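Local coordinates for putative peptidyl-prolyl cis-trans isomerase Cbf2 (Campylobacter jejuni, PDB 3RFW), which probably catalyses cis-trans isomerisation of peptidyl-prolyl bonds and is structurally related to the SurA family of periplasmic chaperones, at residues Q27-L32 / A39-Y44. Residues are numbered along the deposited sequence; the frame is centred on the assembly and turned at random.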
ATOM      1  N   GLN A  27      -5.289   0.038  27.250  1.00 42.43           N
ATOM      2  CA  GLN A  27      -5.554   1.142  28.169  1.00 44.30           C
ATOM      3  C   GLN A  27      -6.871   0.934  28.883  1.00 44.90           C
ATOM      4  O   GLN A  27      -7.871   0.544  28.272  1.00 43.91           O
ATOM      5  CB  GLN A  27      -5.598   2.466  27.423  1.00 44.16           C
ATOM      6  CG  GLN A  27      -5.951   3.614  28.328  1.00 48.45           C
ATOM      7  CD  GLN A  27      -5.611   4.973  27.731  1.00 54.86           C
ATOM      8  OE1 GLN A  27      -5.409   5.104  26.517  1.00 46.45           O
ATOM      9  NE2 GLN A  27      -5.560   5.999  28.591  1.00 52.93           N
ATOM     10  N   ASP A  28      -6.854   1.058  30.199  1.00 45.75           N
ATOM     11  CA  ASP A  28      -8.059   0.760  30.948  1.00 46.19           C
ATOM     12  C   ASP A  28      -9.033   1.913  30.906  1.00 46.07           C
ATOM     13  O   ASP A  28      -8.669   3.061  31.169  1.00 42.97           O
ATOM     14  CB  ASP A  28      -7.758   0.379  32.395  1.00 47.29           C
ATOM     15  CG  ASP A  28      -8.946  -0.289  33.071  1.00 50.37           C
ATOM     16  OD1 ASP A  28      -9.091  -1.533  32.939  1.00 53.32           O
ATOM     17  OD2 ASP A  28      -9.770   0.435  33.667  1.00 46.71           O
ATOM     18  N   PHE A  29     -10.287   1.578  30.609  1.00 47.19           N
ATOM     19  CA  PHE A  29     -11.377   2.546  30.606  1.00 47.01           C
ATOM     20  C   PHE A  29     -11.238   3.554  31.732  1.00 47.40           C
ATOM     21  O   PHE A  29     -11.349   4.758  31.508  1.00 48.19           O
ATOM     22  CB  PHE A  29     -12.728   1.836  30.720  1.00 45.24           C
ATOM     23  CG  PHE A  29     -13.911   2.781  30.789  1.00 44.57           C
ATOM     24  CD1 PHE A  29     -14.405   3.396  29.635  1.00 42.70           C
ATOM     25  CD2 PHE A  29     -14.550   3.022  31.997  1.00 44.08           C
ATOM     26  CE1 PHE A  29     -15.511   4.261  29.691  1.00 40.25           C
ATOM     27  CE2 PHE A  29     -15.649   3.890  32.067  1.00 49.99           C
ATOM     28  CZ  PHE A  29     -16.136   4.501  30.905  1.00 44.39           C
ATOM     29  N   LYS A  30     -10.997   3.059  32.941  1.00 47.66           N
ATOM     30  CA  LYS A  30     -10.949   3.922  34.127  1.00 49.36           C
ATOM     31  C   LYS A  30      -9.925   5.058  34.082  1.00 49.54           C
ATOM     32  O   LYS A  30     -10.034   6.019  34.842  1.00 50.19           O
ATOM     33  CB  LYS A  30     -10.766   3.095  35.403  1.00 50.74           C
ATOM     34  N   THR A  31      -8.930   4.954  33.203  1.00 50.69           N
ATOM     35  CA  THR A  31      -7.850   5.936  33.170  1.00 50.69           C
ATOM     36  C   THR A  31      -8.108   7.039  32.135  1.00 51.53           C
ATOM     37  O   THR A  31      -7.273   7.939  31.948  1.00 50.80           O
ATOM     38  CB  THR A  31      -6.475   5.289  32.875  1.00 50.79           C
ATOM     39  OG1 THR A  31      -6.432   4.800  31.523  1.00 51.67           O
ATOM     40  CG2 THR A  31      -6.209   4.167  33.841  1.00 50.97           C
ATOM     41  N   LEU A  32      -9.207   6.918  31.396  1.00 50.11           N
ATOM     42  CA  LEU A  32      -9.537   7.925  30.402  1.00 49.75           C
ATOM     43  C   LEU A  32     -10.008   9.209  31.101  1.00 48.89           C
ATOM     44  O   LEU A  32     -10.575   9.151  32.182  1.00 48.20           O
ATOM     45  CB  LEU A  32     -10.595   7.397  29.424  1.00 49.08           C
ATOM     46  CG  LEU A  32     -10.196   6.154  28.621  1.00 48.29           C
ATOM     47  CD1 LEU A  32     -11.443   5.438  28.110  1.00 45.60           C
ATOM     48  CD2 LEU A  32      -9.265   6.511  27.462  1.00 51.35           C
ATOM     49  N   ALA A  39     -18.230  10.206  26.395  1.00 40.42           N
ATOM     50  CA  ALA A  39     -18.521   9.940  25.003  1.00 41.30           C
ATOM     51  C   ALA A  39     -18.684   8.434  24.727  1.00 41.27           C
ATOM     52  O   ALA A  39     -19.495   8.025  23.888  1.00 41.21           O
ATOM     53  CB  ALA A  39     -17.446  10.509  24.142  1.00 42.68           C
ATOM     54  N   LEU A  40     -17.938   7.615  25.457  1.00 38.46           N
ATOM     55  CA  LEU A  40     -17.954   6.174  25.220  1.00 37.65           C
ATOM     56  C   LEU A  40     -19.212   5.608  25.837  1.00 35.16           C
ATOM     57  O   LEU A  40     -19.878   4.792  25.220  1.00 33.25           O
ATOM     58  CB  LEU A  40     -16.710   5.485  25.804  1.00 35.26           C
ATOM     59  CG  LEU A  40     -15.409   5.817  25.050  1.00 37.77           C
ATOM     60  CD1 LEU A  40     -14.269   5.103  25.716  1.00 33.91           C
ATOM     61  CD2 LEU A  40     -15.462   5.413  23.577  1.00 33.46           C
ATOM     62  N   ILE A  41     -19.588   6.127  26.998  1.00 33.98           N
ATOM     63  CA  ILE A  41     -20.871   5.773  27.591  1.00 35.17           C
ATOM     64  C   ILE A  41     -22.078   6.093  26.690  1.00 37.01           C
ATOM     65  O   ILE A  41     -22.933   5.231  26.477  1.00 39.38           O
ATOM     66  CB  ILE A  41     -21.042   6.352  28.989  1.00 34.41           C
ATOM     67  CG1 ILE A  41     -19.882   5.908  29.883  1.00 32.69           C
ATOM     68  CG2 ILE A  41     -22.370   5.857  29.587  1.00 38.67           C
ATOM     69  CD1 ILE A  41     -19.837   6.609  31.232  1.00 36.76           C
ATOM     70  N   GLN A  42     -22.079   7.275  26.075  1.00 38.59           N
ATOM     71  CA  GLN A  42     -23.128   7.670  25.114  1.00 41.55           C
ATOM     72  C   GLN A  42     -23.180   6.704  23.949  1.00 38.42           C
ATOM     73  O   GLN A  42     -24.241   6.289  23.531  1.00 37.61           O
ATOM     74  CB  GLN A  42     -22.850   9.062  24.509  1.00 40.67           C
ATOM     75  CG  GLN A  42     -23.145  10.248  25.416  1.00 52.26           C
ATOM     76  CD  GLN A  42     -23.190  11.564  24.631  1.00 67.24           C
ATOM     77  OE1 GLN A  42     -22.557  12.557  25.009  1.00 66.81           O
ATOM     78  NE2 GLN A  42     -23.892  11.548  23.490  1.00 62.32           N
ATOM     79  N   GLN A  43     -22.034   6.518  23.314  1.00 38.11           N
ATOM     80  CA  GLN A  43     -21.927   5.584  22.214  1.00 37.11           C
ATOM     81  C   GLN A  43     -22.480   4.180  22.577  1.00 36.10           C
ATOM     82  O   GLN A  43     -23.269   3.594  21.827  1.00 34.04           O
ATOM     83  CB  GLN A  43     -20.478   5.504  21.771  1.00 35.10           C
ATOM     84  CG  GLN A  43     -20.297   4.702  20.505  1.00 48.25           C
ATOM     85  CD  GLN A  43     -18.956   4.971  19.825  1.00 59.57           C
ATOM     86  OE1 GLN A  43     -18.220   5.919  20.181  1.00 62.26           O
ATOM     87  NE2 GLN A  43     -18.635   4.148  18.830  1.00 53.49           N
ATOM     88  N   TYR A  44     -22.168   3.715  23.782  1.00 31.94           N
ATOM     89  CA  TYR A  44     -22.566   2.379  24.224  1.00 31.33           C
ATOM     90  C   TYR A  44     -24.066   2.298  24.459  1.00 30.58           C
ATOM     91  O   TYR A  44     -24.734   1.346  24.002  1.00 32.32           O
ATOM     92  CB  TYR A  44     -21.803   1.977  25.502  1.00 29.79           C
ATOM     93  CG  TYR A  44     -22.240   0.621  26.053  1.00 32.57           C
ATOM     94  CD1 TYR A  44     -23.289   0.525  26.967  1.00 30.44           C
ATOM     95  CD2 TYR A  44     -21.707  -0.564  25.540  1.00 32.54           C
ATOM     96  CE1 TYR A  44     -23.810  -0.703  27.355  1.00 32.58           C
ATOM     97  CE2 TYR A  44     -22.188  -1.816  25.968  1.00 37.71           C
ATOM     98  CZ  TYR A  44     -23.223  -1.880  26.882  1.00 37.56           C
ATOM     99  OH  TYR A  44     -23.671  -3.113  27.332  1.00 37.54           O
TER
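Phe29 reaches across to the helix carrying Leu40 and Ile41, and its side chain is the one to follow. From CB, which projects toward the helix, CG is set anti to the backbone N (chi1 177°), a torsion that carries the ring out from its 3-10 turn. The far rim does the touching: CE1 lies 4.2 Å from Leu40 CB, and the next atom round, CZ, is 4.1 Å from Ile41 CG1. Both carbons sit at the ring edge, near its plane, so neither aliphatic chain lies over a ring face; the Phe29 and Ile41 side chains cross at about a right angle. Beside this, the methyls Leu32 CD1 and Leu40 CD1 meet at 3.7 Å, again with the side chains roughly perpendicular. No hydrogen bond joins the two segments, and all four touching residues are buried.

The turn that presents Phe29 is tied down from within. Asp28 OD2 accepts from Lys30 N at 3.0 Å, an Asx turn, on its anti side and 33° out of the carboxylate plane; Asp28 O takes two donors, Thr31 N and Thr31 OG1.

In this helix-loop-helix of a SurA-like chaperone, the loop between helices 13-24 and 34-56 packs on both. Helix 13-24 adds Val16 against Phe29, Leu24 against Leu32 and Phe20 against Leu40; Lys37 lies on Phe29 and Leu32, while Tyr251 of the second subunit packs on Ile41.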